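Local coordinates for halogenase PltM (Pseudomonas fluorescens, PDB 6BZN), which is a flavoprotein that halogenates phenolic compounds and is unusually versatile in the substrates and halides it accepts, at residues F60-A65 with W257-P262; H137-D142 with I261-H266; P366-A371 with E380-V385. All coordinates share one frame; numbering follows the deposited sequence.

Interaction 1 of 3, residues F60-A65 with W257-P262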
ATOM      1  N   PHE A  60      12.727  -0.303  11.675  1.00 15.40           N
ATOM      2  CA  PHE A  60      12.478   0.352  10.400  1.00 16.04           C
ATOM      3  C   PHE A  60      11.558  -0.501   9.531  1.00 16.61           C
ATOM      4  O   PHE A  60      11.598  -1.735   9.564  1.00 15.94           O
ATOM      5  CB  PHE A  60      13.833   0.602   9.743  1.00 16.55           C
ATOM      6  CG  PHE A  60      13.786   0.883   8.277  1.00 17.03           C
ATOM      7  CD1 PHE A  60      13.651   2.185   7.808  1.00 17.23           C
ATOM      8  CD2 PHE A  60      13.967  -0.148   7.364  1.00 17.57           C
ATOM      9  CE1 PHE A  60      13.653   2.449   6.449  1.00 17.76           C
ATOM     10  CE2 PHE A  60      13.968   0.105   6.002  1.00 18.17           C
ATOM     11  CZ  PHE A  60      13.809   1.411   5.543  1.00 18.23           C
ATOM     12  N   SER A  61      10.693   0.167   8.781  1.00 16.37           N
ATOM     13  CA  SER A  61       9.924  -0.488   7.737  1.00 17.39           C
ATOM     14  C   SER A  61       9.580   0.546   6.654  1.00 16.56           C
ATOM     15  O   SER A  61       9.478   1.726   6.960  1.00 15.38           O
ATOM     16  CB  SER A  61       8.668  -1.117   8.351  1.00 18.51           C
ATOM     17  OG  SER A  61       7.765  -1.531   7.354  1.00 20.88           O
ATOM     18  N   VAL A  62       9.452   0.120   5.399  1.00 16.07           N
ATOM     19  CA  VAL A  62       8.877   1.000   4.356  1.00 16.59           C
ATOM     20  C   VAL A  62       7.375   0.695   4.248  1.00 15.91           C
ATOM     21  O   VAL A  62       6.838  -0.043   5.080  1.00 16.47           O
ATOM     22  CB  VAL A  62       9.633   0.947   2.996  1.00 17.64           C
ATOM     23  CG1 VAL A  62      10.960   1.700   3.110  1.00 19.05           C
ATOM     24  CG2 VAL A  62       9.835  -0.484   2.531  1.00 18.84           C
ATOM     25  N   GLY A  63       6.685   1.272   3.256  1.00 14.92           N
ATOM     26  CA  GLY A  63       5.224   1.210   3.199  1.00 14.29           C
ATOM     27  C   GLY A  63       4.723   2.461   3.883  1.00 13.58           C
ATOM     28  O   GLY A  63       4.101   2.410   4.933  1.00 13.71           O
ATOM     29  N   GLU A  64       5.021   3.600   3.265  1.00 13.10           N
ATOM     30  CA  GLU A  64       4.954   4.892   3.942  1.00 12.86           C
ATOM     31  C   GLU A  64       3.899   5.845   3.400  1.00 12.60           C
ATOM     32  O   GLU A  64       3.457   6.741   4.124  1.00 12.46           O
ATOM     33  CB  GLU A  64       6.327   5.555   3.885  1.00 12.91           C
ATOM     34  CG  GLU A  64       7.415   4.721   4.584  1.00 13.39           C
ATOM     35  CD  GLU A  64       8.824   4.958   4.081  1.00 13.37           C
ATOM     36  OE1 GLU A  64       9.046   4.932   2.849  1.00 13.43           O
ATOM     37  OE2 GLU A  64       9.728   5.109   4.939  1.00 12.90           O
ATOM     38  N   ALA A  65       3.490   5.676   2.149  1.00 12.43           N
ATOM     39  CA  ALA A  65       2.599   6.653   1.528  1.00 12.51           C
ATOM     40  C   ALA A  65       1.166   6.264   1.788  1.00 12.61           C
ATOM     41  O   ALA A  65       0.666   5.278   1.234  1.00 12.64           O
ATOM     42  CB  ALA A  65       2.865   6.743   0.031  1.00 12.36           C
ATOM     43  N   TRP A 257      11.461   3.445 -11.580  1.00 11.44           N
ATOM     44  CA  TRP A 257      11.071   4.674 -10.921  1.00 11.37           C
ATOM     45  C   TRP A 257      11.740   4.836  -9.568  1.00 11.47           C
ATOM     46  O   TRP A 257      12.267   3.868  -8.998  1.00 12.09           O
ATOM     47  CB  TRP A 257       9.552   4.744 -10.792  1.00 11.32           C
ATOM     48  CG  TRP A 257       8.917   3.843  -9.776  1.00 11.38           C
ATOM     49  CD1 TRP A 257       8.687   2.491  -9.883  1.00 11.27           C
ATOM     50  CD2 TRP A 257       8.366   4.244  -8.514  1.00 11.60           C
ATOM     51  NE1 TRP A 257       8.041   2.039  -8.756  1.00 11.73           N
ATOM     52  CE2 TRP A 257       7.825   3.095  -7.904  1.00 11.55           C
ATOM     53  CE3 TRP A 257       8.288   5.469  -7.832  1.00 11.63           C
ATOM     54  CZ2 TRP A 257       7.224   3.134  -6.635  1.00 11.87           C
ATOM     55  CZ3 TRP A 257       7.678   5.512  -6.604  1.00 11.75           C
ATOM     56  CH2 TRP A 257       7.157   4.350  -6.005  1.00 11.94           C
ATOM     57  N   LEU A 258      11.730   6.073  -9.084  1.00 11.32           N
ATOM     58  CA  LEU A 258      12.299   6.429  -7.793  1.00 11.35           C
ATOM     59  C   LEU A 258      11.310   7.306  -7.020  1.00 11.44           C
ATOM     60  O   LEU A 258      10.695   8.235  -7.584  1.00 11.39           O
ATOM     61  CB  LEU A 258      13.661   7.122  -7.980  1.00 11.41           C
ATOM     62  CG  LEU A 258      14.371   7.729  -6.756  1.00 11.76           C
ATOM     63  CD1 LEU A 258      15.890   7.747  -6.922  1.00 11.80           C
ATOM     64  CD2 LEU A 258      13.883   9.152  -6.464  1.00 11.81           C
ATOM     65  N   TRP A 259      11.169   7.027  -5.729  1.00 10.90           N
ATOM     66  CA  TRP A 259      10.314   7.829  -4.859  1.00 10.94           C
ATOM     67  C   TRP A 259      11.113   8.793  -4.002  1.00 11.35           C
ATOM     68  O   TRP A 259      12.216   8.465  -3.571  1.00 10.77           O
ATOM     69  CB  TRP A 259       9.420   6.940  -3.989  1.00 10.97           C
ATOM     70  CG  TRP A 259       9.983   6.277  -2.708  1.00 10.99           C
ATOM     71  CD1 TRP A 259      10.426   6.896  -1.569  1.00 11.10           C
ATOM     72  CD2 TRP A 259      10.037   4.872  -2.436  1.00 11.26           C
ATOM     73  NE1 TRP A 259      10.763   5.958  -0.610  1.00 11.41           N
ATOM     74  CE2 TRP A 259      10.540   4.710  -1.119  1.00 11.39           C
ATOM     75  CE3 TRP A 259       9.710   3.725  -3.179  1.00 11.79           C
ATOM     76  CZ2 TRP A 259      10.726   3.449  -0.529  1.00 11.65           C
ATOM     77  CZ3 TRP A 259       9.911   2.463  -2.590  1.00 11.72           C
ATOM     78  CH2 TRP A 259      10.415   2.341  -1.287  1.00 11.78           C
ATOM     79  N   VAL A 260      10.519   9.968  -3.767  1.00 11.58           N
ATOM     80  CA  VAL A 260      10.985  10.942  -2.801  1.00 12.01           C
ATOM     81  C   VAL A 260       9.794  11.207  -1.873  1.00 12.26           C
ATOM     82  O   VAL A 260       8.775  11.791  -2.281  1.00 12.59           O
ATOM     83  CB  VAL A 260      11.477  12.235  -3.485  1.00 12.04           C
ATOM     84  CG1 VAL A 260      12.031  13.213  -2.462  1.00 12.27           C
ATOM     85  CG2 VAL A 260      12.539  11.912  -4.531  1.00 12.11           C
ATOM     86  N   ILE A 261       9.923  10.746  -0.629  1.00 12.20           N
ATOM     87  CA  ILE A 261       8.852  10.748   0.351  1.00 12.42           C
ATOM     88  C   ILE A 261       9.401  11.420   1.606  1.00 12.25           C
ATOM     89  O   ILE A 261       9.955  10.744   2.481  1.00 12.47           O
ATOM     90  CB  ILE A 261       8.358   9.309   0.613  1.00 12.79           C
ATOM     91  CG1 ILE A 261       7.638   8.794  -0.626  1.00 13.03           C
ATOM     92  CG2 ILE A 261       7.413   9.224   1.797  1.00 12.95           C
ATOM     93  CD1 ILE A 261       7.180   7.367  -0.527  1.00 13.50           C
ATOM     94  N   PRO A 262       9.270  12.756   1.696  1.00 12.03           N
ATOM     95  CA  PRO A 262       9.832  13.451   2.863  1.00 12.07           C
ATOM     96  C   PRO A 262       9.060  13.233   4.142  1.00 12.08           C
ATOM     97  O   PRO A 262       7.818  13.181   4.116  1.00 11.27           O
ATOM     98  CB  PRO A 262       9.744  14.932   2.468  1.00 12.19           C
ATOM     99  CG  PRO A 262       9.657  14.917   0.991  1.00 12.32           C
ATOM    100  CD  PRO A 262       8.832  13.719   0.674  1.00 12.25           C
TER
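Val62 and Glu64 meet the same end of the Trp259 indole in different ways. Val62 CG1 comes in at the ring edge, near its plane, 4.0 Å from Trp259 CZ2, an apolar contact. The Glu64 and Trp259 side chains cross at about a right angle, with carboxylate and ring planes 80° apart. Glu64 OE1 stays 4.0 Å from Trp259 NE1, too far for a direct hydrogen bond; instead, both atoms bond to the hydroxyl of Ser275, which bridges acid and indole. The other carboxylate oxygen, Glu64 OE2, is held by His221, so each oxygen of this buried acid has a polar partner. The indole reaches the loop because Trp259 CG lies between the backbone N and the carbonyl carbon (chi1 80°). Two residues along the strand, Ile261 adds a looser apolar contact: its CD1 is 4.4 Å from Ala65 CB. Further out, the loop holds its own shape. Ser61 OG donates to Val62 O over 2.9 Å, meeting a lone pair in the carbonyl plane, and Gly63 has a positive phi (93°), where a CB would press on Val62 O. A glycerol, probably from crystallisation, bonds to Gly63 N, Ala65 N and Glu64 OE1 and may mark a pocket beside the loop. Ser61, Val62 and Ala65 contact FAD when it is bound, so strand 256-262 here backs the flavin-binding loop of a tryptophan-halogenase-type fold.

Interaction 2 of 3, residues H137-D142 with I261-H266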
ATOM      1  N   HIS A 137       2.782  10.847   5.236  1.00 12.29           N
ATOM      2  CA  HIS A 137       3.935  10.006   4.965  1.00 11.71           C
ATOM      3  C   HIS A 137       4.317   9.401   6.319  1.00 11.24           C
ATOM      4  O   HIS A 137       4.800  10.100   7.207  1.00 10.95           O
ATOM      5  CB  HIS A 137       5.097  10.816   4.440  1.00 11.93           C
ATOM      6  CG  HIS A 137       4.939  11.243   3.019  1.00 12.12           C
ATOM      7  ND1 HIS A 137       5.707  12.237   2.459  1.00 12.37           N
ATOM      8  CD2 HIS A 137       4.119  10.797   2.038  1.00 12.08           C
ATOM      9  CE1 HIS A 137       5.378  12.375   1.187  1.00 12.47           C
ATOM     10  NE2 HIS A 137       4.416  11.513   0.909  1.00 12.00           N
ATOM     11  N   LEU A 138       4.076   8.103   6.454  1.00 10.95           N
ATOM     12  CA  LEU A 138       4.168   7.401   7.731  1.00 10.64           C
ATOM     13  C   LEU A 138       5.596   7.007   8.045  1.00 10.36           C
ATOM     14  O   LEU A 138       6.214   6.270   7.274  1.00 10.45           O
ATOM     15  CB  LEU A 138       3.294   6.152   7.682  1.00 10.84           C
ATOM     16  CG  LEU A 138       1.807   6.338   7.398  1.00 11.05           C
ATOM     17  CD1 LEU A 138       1.178   5.001   7.103  1.00 11.79           C
ATOM     18  CD2 LEU A 138       1.102   6.994   8.572  1.00 11.14           C
ATOM     19  N   PHE A 139       6.130   7.499   9.167  1.00 10.53           N
ATOM     20  CA  PHE A 139       7.443   7.101   9.645  1.00 10.26           C
ATOM     21  C   PHE A 139       7.190   5.846  10.447  1.00 10.45           C
ATOM     22  O   PHE A 139       6.812   5.901  11.619  1.00 10.29           O
ATOM     23  CB  PHE A 139       8.081   8.228  10.473  1.00 10.46           C
ATOM     24  CG  PHE A 139       9.522   7.998  10.853  1.00 10.52           C
ATOM     25  CD1 PHE A 139      10.477   7.665   9.894  1.00 10.87           C
ATOM     26  CD2 PHE A 139       9.947   8.181  12.176  1.00 10.49           C
ATOM     27  CE1 PHE A 139      11.812   7.491  10.243  1.00 10.73           C
ATOM     28  CE2 PHE A 139      11.289   8.003  12.523  1.00 10.66           C
ATOM     29  CZ  PHE A 139      12.215   7.664  11.554  1.00 10.53           C
ATOM     30  N   ARG A 140       7.364   4.702   9.793  1.00 10.72           N
ATOM     31  CA  ARG A 140       6.784   3.451  10.297  1.00 11.40           C
ATOM     32  C   ARG A 140       7.330   2.984  11.647  1.00 11.49           C
ATOM     33  O   ARG A 140       6.583   2.422  12.455  1.00 11.68           O
ATOM     34  CB  ARG A 140       6.909   2.353   9.246  1.00 12.09           C
ATOM     35  CG  ARG A 140       6.053   2.592   8.002  1.00 12.39           C
ATOM     36  CD  ARG A 140       4.556   2.435   8.256  1.00 13.06           C
ATOM     37  NE  ARG A 140       4.298   1.071   8.725  1.00 13.84           N
ATOM     38  CZ  ARG A 140       4.159   0.005   7.940  1.00 14.64           C
ATOM     39  NH1 ARG A 140       4.121   0.112   6.621  1.00 14.87           N
ATOM     40  NH2 ARG A 140       4.002  -1.186   8.502  1.00 15.30           N
ATOM     41  N   GLN A 141       8.604   3.247  11.935  1.00 11.14           N
ATOM     42  CA  GLN A 141       9.097   2.922  13.278  1.00 11.20           C
ATOM     43  C   GLN A 141       8.228   3.492  14.396  1.00 11.31           C
ATOM     44  O   GLN A 141       8.032   2.847  15.414  1.00 11.67           O
ATOM     45  CB  GLN A 141      10.559   3.329  13.478  1.00 11.35           C
ATOM     46  CG  GLN A 141      10.872   4.807  13.345  1.00 11.15           C
ATOM     47  CD  GLN A 141      12.221   5.151  13.950  1.00 11.05           C
ATOM     48  OE1 GLN A 141      13.257   4.929  13.336  1.00 11.10           O
ATOM     49  NE2 GLN A 141      12.206   5.707  15.173  1.00 11.69           N
ATOM     50  N   ASP A 142       7.724   4.709  14.226  1.00 11.31           N
ATOM     51  CA  ASP A 142       6.946   5.361  15.284  1.00 11.47           C
ATOM     52  C   ASP A 142       5.474   5.012  15.180  1.00 11.68           C
ATOM     53  O   ASP A 142       4.815   4.779  16.191  1.00 12.56           O
ATOM     54  CB  ASP A 142       7.136   6.871  15.249  1.00 11.72           C
ATOM     55  CG  ASP A 142       8.540   7.315  15.707  1.00 12.19           C
ATOM     56  OD1 ASP A 142       9.331   6.505  16.259  1.00 12.29           O
ATOM     57  OD2 ASP A 142       8.850   8.514  15.491  1.00 12.64           O
ATOM     58  N   ILE A 261       9.923  10.746  -0.629  1.00 12.20           N
ATOM     59  CA  ILE A 261       8.852  10.748   0.351  1.00 12.42           C
ATOM     60  C   ILE A 261       9.401  11.420   1.606  1.00 12.25           C
ATOM     61  O   ILE A 261       9.955  10.744   2.481  1.00 12.47           O
ATOM     62  CB  ILE A 261       8.358   9.309   0.613  1.00 12.79           C
ATOM     63  CG1 ILE A 261       7.638   8.794  -0.626  1.00 13.03           C
ATOM     64  CG2 ILE A 261       7.413   9.224   1.797  1.00 12.95           C
ATOM     65  CD1 ILE A 261       7.180   7.367  -0.527  1.00 13.50           C
ATOM     66  N   PRO A 262       9.270  12.756   1.696  1.00 12.03           N
ATOM     67  CA  PRO A 262       9.832  13.451   2.863  1.00 12.07           C
ATOM     68  C   PRO A 262       9.060  13.233   4.142  1.00 12.08           C
ATOM     69  O   PRO A 262       7.818  13.181   4.116  1.00 11.27           O
ATOM     70  CB  PRO A 262       9.744  14.932   2.468  1.00 12.19           C
ATOM     71  CG  PRO A 262       9.657  14.917   0.991  1.00 12.32           C
ATOM     72  CD  PRO A 262       8.832  13.719   0.674  1.00 12.25           C
ATOM     73  N   PHE A 263       9.784  13.104   5.256  1.00 11.99           N
ATOM     74  CA  PHE A 263       9.173  13.246   6.584  1.00 12.13           C
ATOM     75  C   PHE A 263       9.407  14.644   7.160  1.00 12.58           C
ATOM     76  O   PHE A 263       8.888  14.940   8.224  1.00 12.30           O
ATOM     77  CB  PHE A 263       9.684  12.188   7.567  1.00 11.93           C
ATOM     78  CG  PHE A 263       9.552  10.773   7.057  1.00 11.96           C
ATOM     79  CD1 PHE A 263       8.303  10.187   6.921  1.00 11.92           C
ATOM     80  CD2 PHE A 263      10.679  10.036   6.707  1.00 11.92           C
ATOM     81  CE1 PHE A 263       8.180   8.892   6.460  1.00 11.67           C
ATOM     82  CE2 PHE A 263      10.566   8.744   6.236  1.00 11.95           C
ATOM     83  CZ  PHE A 263       9.314   8.166   6.122  1.00 11.90           C
ATOM     84  N   ASN A 264      10.158  15.485   6.447  1.00 12.65           N
ATOM     85  CA  ASN A 264      10.594  16.808   6.936  1.00 14.33           C
ATOM     86  C   ASN A 264       9.880  17.989   6.250  1.00 15.13           C
ATOM     87  O   ASN A 264      10.424  19.085   6.174  1.00 16.36           O
ATOM     88  CB  ASN A 264      12.126  16.936   6.815  1.00 14.53           C
ATOM     89  CG  ASN A 264      12.614  17.005   5.384  1.00 15.01           C
ATOM     90  OD1 ASN A 264      12.010  16.422   4.483  1.00 14.89           O
ATOM     91  ND2 ASN A 264      13.719  17.702   5.167  1.00 15.11           N
ATOM     92  N   ASN A 265       8.662  17.748   5.777  1.00 15.86           N
ATOM     93  CA  ASN A 265       7.902  18.707   4.982  1.00 16.94           C
ATOM     94  C   ASN A 265       6.652  19.230   5.689  1.00 19.40           C
ATOM     95  O   ASN A 265       5.819  19.891   5.057  1.00 21.09           O
ATOM     96  CB  ASN A 265       7.511  18.067   3.641  1.00 16.38           C
ATOM     97  CG  ASN A 265       6.584  16.863   3.793  1.00 15.43           C
ATOM     98  OD1 ASN A 265       6.238  16.454   4.903  1.00 14.83           O
ATOM     99  ND2 ASN A 265       6.205  16.270   2.670  1.00 15.02           N
ATOM    100  N   HIS A 266       6.504  18.900   6.974  1.00 20.93           N
ATOM    101  CA  HIS A 266       5.345  19.295   7.764  1.00 23.47           C
ATOM    102  C   HIS A 266       5.780  20.470   8.643  1.00 24.07           C
ATOM    103  O   HIS A 266       6.791  20.374   9.328  1.00 20.20           O
ATOM    104  CB  HIS A 266       4.858  18.132   8.640  1.00 24.08           C
ATOM    105  CG  HIS A 266       3.521  18.373   9.268  1.00 26.73           C
ATOM    106  ND1 HIS A 266       2.352  17.839   8.772  1.00 29.80           N
ATOM    107  CD2 HIS A 266       3.162  19.118  10.336  1.00 27.80           C
ATOM    108  CE1 HIS A 266       1.335  18.237   9.517  1.00 29.45           C
ATOM    109  NE2 HIS A 266       1.800  19.019  10.471  1.00 28.82           N
TER
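His137 lies against Ile261 and Pro262, and each part of its side chain has a neighbour. With CG anti to the carbonyl carbon (chi1 -75°), CB starts 3.9 Å from Ile261 CG2 and the ring turns over that same methyl. CG of His137 is 3.4 Å from Ile261 CG2, which sits above the ring centre in a CH-pi contact. At the edge, His137 ND1 donates to Pro262 O, 2.8 Å away; the N-H...O angle of 160° and the in-plane acceptor make this a nearly straight bond. CE1 then passes 3.7 Å from Pro262 CD, and at the tip NE2 is bonded to Thr248 OG1, so bonds at both nitrogens are likely to fix the ring's rotation. With an alanine here, Pro262 O and Thr248 OG1 would probably lose their imidazole partners and a gap open over Ile261 CG2. Beyond the histidine, Phe263 CD1 packs 3.5 Å from His137 O, while Phe139 points its ring edge at the Phe263 face, centroids 5.1 Å apart and planes at 61°. Strand 134-138, paired with strand 104-107, thus meets the end of strand 256-262 just where Phe139 occupies the N-cap position of helix 140-153, whose Arg140 contacts FAD when it is bound and holds Gly63 O through NH1. Asn265 carries the join on to Ile106 of strand 104-107, and Phe263 pairs through its backbone with Leu273 of strand 273-281.

Interaction 3 of 3, residues P366-A371 with E380-V385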
ATOM      1  N   PRO A 366     -14.525  -9.437  11.866  1.00 14.62           N
ATOM      2  CA  PRO A 366     -15.885  -9.857  12.232  1.00 14.77           C
ATOM      3  C   PRO A 366     -16.113 -11.347  12.066  1.00 15.07           C
ATOM      4  O   PRO A 366     -16.852 -11.937  12.859  1.00 15.73           O
ATOM      5  CB  PRO A 366     -16.773  -9.069  11.260  1.00 14.70           C
ATOM      6  CG  PRO A 366     -15.961  -7.877  10.922  1.00 14.95           C
ATOM      7  CD  PRO A 366     -14.564  -8.409  10.813  1.00 14.86           C
ATOM      8  N   LYS A 367     -15.453 -11.955  11.076  1.00 14.52           N
ATOM      9  CA  LYS A 367     -15.587 -13.387  10.838  1.00 14.58           C
ATOM     10  C   LYS A 367     -14.867 -14.201  11.902  1.00 14.57           C
ATOM     11  O   LYS A 367     -15.336 -15.259  12.292  1.00 14.26           O
ATOM     12  CB  LYS A 367     -15.090 -13.743   9.439  1.00 15.25           C
ATOM     13  CG  LYS A 367     -15.857 -13.007   8.350  1.00 15.25           C
ATOM     14  CD  LYS A 367     -15.317 -13.322   6.976  1.00 16.08           C
ATOM     15  CE  LYS A 367     -15.969 -12.462   5.898  1.00 17.00           C
ATOM     16  NZ  LYS A 367     -17.417 -12.780   5.772  1.00 17.83           N
ATOM     17  N   VAL A 368     -13.712 -13.726  12.355  1.00 14.56           N
ATOM     18  CA  VAL A 368     -12.984 -14.411  13.430  1.00 14.98           C
ATOM     19  C   VAL A 368     -13.806 -14.343  14.724  1.00 15.72           C
ATOM     20  O   VAL A 368     -13.895 -15.330  15.461  1.00 15.38           O
ATOM     21  CB  VAL A 368     -11.559 -13.823  13.597  1.00 14.52           C
ATOM     22  CG1 VAL A 368     -10.863 -14.366  14.842  1.00 14.51           C
ATOM     23  CG2 VAL A 368     -10.734 -14.153  12.364  1.00 14.85           C
ATOM     24  N   LEU A 369     -14.412 -13.184  14.986  1.00 16.85           N
ATOM     25  CA  LEU A 369     -15.281 -13.022  16.145  1.00 18.64           C
ATOM     26  C   LEU A 369     -16.488 -13.962  16.093  1.00 19.14           C
ATOM     27  O   LEU A 369     -16.822 -14.588  17.108  1.00 18.03           O
ATOM     28  CB  LEU A 369     -15.784 -11.588  16.275  1.00 20.10           C
ATOM     29  CG  LEU A 369     -14.759 -10.508  16.606  1.00 21.75           C
ATOM     30  CD1 LEU A 369     -15.493  -9.175  16.645  1.00 22.94           C
ATOM     31  CD2 LEU A 369     -14.057 -10.776  17.919  1.00 23.05           C
ATOM     32  N   ASP A 370     -17.127 -14.058  14.927  1.00 18.92           N
ATOM     33  CA  ASP A 370     -18.255 -14.994  14.756  1.00 20.89           C
ATOM     34  C   ASP A 370     -17.794 -16.446  14.992  1.00 19.05           C
ATOM     35  O   ASP A 370     -18.460 -17.203  15.692  1.00 18.81           O
ATOM     36  CB  ASP A 370     -18.910 -14.847  13.374  1.00 23.72           C
ATOM     37  CG  ASP A 370     -19.906 -15.969  13.067  1.00 28.30           C
ATOM     38  OD1 ASP A 370     -19.488 -16.990  12.463  1.00 33.57           O
ATOM     39  OD2 ASP A 370     -21.096 -15.852  13.460  1.00 30.64           O
ATOM     40  N   ALA A 371     -16.646 -16.811  14.421  1.00 17.15           N
ATOM     41  CA  ALA A 371     -16.085 -18.149  14.596  1.00 17.13           C
ATOM     42  C   ALA A 371     -15.823 -18.475  16.066  1.00 17.26           C
ATOM     43  O   ALA A 371     -16.193 -19.556  16.535  1.00 17.25           O
ATOM     44  CB  ALA A 371     -14.807 -18.309  13.788  1.00 16.76           C
ATOM     45  N   GLU A 380     -14.606 -22.314   4.652  1.00 20.34           N
ATOM     46  CA  GLU A 380     -15.673 -21.618   3.933  1.00 22.89           C
ATOM     47  C   GLU A 380     -16.163 -20.344   4.640  1.00 20.29           C
ATOM     48  O   GLU A 380     -16.591 -19.405   3.978  1.00 19.43           O
ATOM     49  CB  GLU A 380     -16.850 -22.571   3.626  1.00 26.70           C
ATOM     50  CG  GLU A 380     -17.827 -22.081   2.549  1.00 32.38           C
ATOM     51  CD  GLU A 380     -17.247 -21.970   1.129  1.00 36.62           C
ATOM     52  OE1 GLU A 380     -16.102 -22.421   0.861  1.00 41.41           O
ATOM     53  OE2 GLU A 380     -17.957 -21.417   0.257  1.00 40.96           O
ATOM     54  N   GLN A 381     -16.052 -20.286   5.970  1.00 18.45           N
ATOM     55  CA  GLN A 381     -16.412 -19.079   6.717  1.00 17.89           C
ATOM     56  C   GLN A 381     -15.555 -17.883   6.325  1.00 16.50           C
ATOM     57  O   GLN A 381     -15.984 -16.760   6.475  1.00 16.13           O
ATOM     58  CB  GLN A 381     -16.267 -19.294   8.231  1.00 19.50           C
ATOM     59  CG  GLN A 381     -17.237 -20.311   8.827  1.00 21.00           C
ATOM     60  CD  GLN A 381     -16.747 -20.877  10.160  1.00 23.16           C
ATOM     61  OE1 GLN A 381     -16.664 -22.099  10.339  1.00 23.80           O
ATOM     62  NE2 GLN A 381     -16.386 -19.998  11.083  1.00 25.45           N
ATOM     63  N   PHE A 382     -14.335 -18.136   5.852  1.00 15.70           N
ATOM     64  CA  PHE A 382     -13.377 -17.059   5.547  1.00 15.38           C
ATOM     65  C   PHE A 382     -13.178 -16.847   4.049  1.00 14.95           C
ATOM     66  O   PHE A 382     -12.316 -16.076   3.641  1.00 14.30           O
ATOM     67  CB  PHE A 382     -12.054 -17.358   6.252  1.00 14.91           C
ATOM     68  CG  PHE A 382     -12.222 -17.655   7.720  1.00 15.20           C
ATOM     69  CD1 PHE A 382     -12.588 -16.654   8.597  1.00 15.72           C
ATOM     70  CD2 PHE A 382     -12.018 -18.935   8.219  1.00 15.86           C
ATOM     71  CE1 PHE A 382     -12.764 -16.920   9.946  1.00 16.38           C
ATOM     72  CE2 PHE A 382     -12.190 -19.207   9.566  1.00 16.14           C
ATOM     73  CZ  PHE A 382     -12.571 -18.194  10.429  1.00 16.11           C
ATOM     74  N   ILE A 383     -14.018 -17.474   3.226  1.00 15.29           N
ATOM     75  CA  ILE A 383     -13.777 -17.494   1.783  1.00 16.02           C
ATOM     76  C   ILE A 383     -13.787 -16.097   1.158  1.00 15.78           C
ATOM     77  O   ILE A 383     -13.025 -15.831   0.245  1.00 16.00           O
ATOM     78  CB  ILE A 383     -14.750 -18.456   1.045  1.00 16.06           C
ATOM     79  CG1 ILE A 383     -14.249 -18.771  -0.363  1.00 16.95           C
ATOM     80  CG2 ILE A 383     -16.172 -17.915   1.008  1.00 16.40           C
ATOM     81  CD1 ILE A 383     -13.010 -19.638  -0.401  1.00 17.23           C
ATOM     82  N   GLU A 384     -14.617 -15.200   1.668  1.00 15.92           N
ATOM     83  CA  GLU A 384     -14.668 -13.848   1.124  1.00 16.42           C
ATOM     84  C   GLU A 384     -13.427 -13.021   1.485  1.00 15.38           C
ATOM     85  O   GLU A 384     -13.109 -12.052   0.790  1.00 14.66           O
ATOM     86  CB  GLU A 384     -15.954 -13.137   1.542  1.00 17.82           C
ATOM     87  CG  GLU A 384     -17.222 -13.801   0.997  1.00 19.60           C
ATOM     88  CD  GLU A 384     -17.333 -13.804  -0.527  1.00 22.68           C
ATOM     89  OE1 GLU A 384     -16.848 -12.852  -1.176  1.00 23.34           O
ATOM     90  OE2 GLU A 384     -17.932 -14.762  -1.082  1.00 24.98           O
ATOM     91  N   VAL A 385     -12.737 -13.395   2.558  1.00 14.04           N
ATOM     92  CA  VAL A 385     -11.448 -12.785   2.880  1.00 13.95           C
ATOM     93  C   VAL A 385     -10.433 -13.157   1.781  1.00 13.84           C
ATOM     94  O   VAL A 385      -9.705 -12.294   1.259  1.00 13.75           O
ATOM     95  CB  VAL A 385     -10.957 -13.185   4.289  1.00 13.83           C
ATOM     96  CG1 VAL A 385      -9.578 -12.625   4.579  1.00 13.98           C
ATOM     97  CG2 VAL A 385     -11.935 -12.676   5.341  1.00 14.22           C
TER
HETATM   98  O   HOH W   1     -16.447 -15.325   3.947  1.00 16.39           O
HETATM   99  O   HOH W   2     -17.092 -16.942  10.835  1.00 18.85           O
HETATM  100  O   HOH W   3     -18.439 -15.418   6.898  1.00 22.96           O
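Lys367 and Phe382 are brought together by similar first torsions: in each, CG is anti to the carbonyl carbon (chi1 -59° and -51°). The lysine chain then runs extended as far as CE and bends only at its last torsion (chi4 -66°), which swings the ammonium out toward Glu452, its salt-bridge partner. Along the way the aliphatic part does the packing. Lys367 CB lies 3.9 Å from Phe382 CD1, and Lys367 CD is 3.8 Å from Val385 CG2, the two side chains sliding past each other in opposite directions. Beyond it, Phe382 CE1 meets Val368 CG2 at 4.2 Å, the valine crossing the phenylalanine at about a right angle, and Phe382 CZ reaches Ala371 CB at 4.0 Å.

No direct hydrogen bond joins the segments; water does it. One molecule accepts from Lys367 NZ and donates to Gln381 O, the latter over 2.8 Å. A second also donates to Gln381 O and accepts from Glu384 N, with only a weak link to Lys367 NZ. The third donates to Lys367 O and Asp370 OD1 and accepts from Gln381 NE2 at 3.1 Å; that amide nitrogen also rests 3.6 Å from Ala371 CB and bonds to Arg376 O in the connecting loop. Apolar contacts thus fill the buried side, with Phe382 continuing onto Leu364 and Phe188, and water-mediated bonds the other. Helices 352-374 and 383-406 run here in roughly opposite directions across a short connection, with Phe382 just before the second helix: a helical hairpin.

From the N terminus, the loop 60-65 after strand 49-52 comes first, then strand 134-138 with the start of helix 140-153. Both are met by strand 256-262, the second also by the residues after it: interaction 1 closes a loop of 191 residues and interaction 2 one of 118, both ending on the same stretch, where they share Ile261 and Pro262. They also touch directly, Glu64 O and Leu138 N probably hydrogen-bonding at 2.8 Å, so the flavin-binding loop, the 134-138 strand and the mixed sheet form one continuous patch. Interaction 3 follows in series, closing eight residues to tie helix 352-374 to helix 383-406, on the opposite side of the chain's centre from interaction 2.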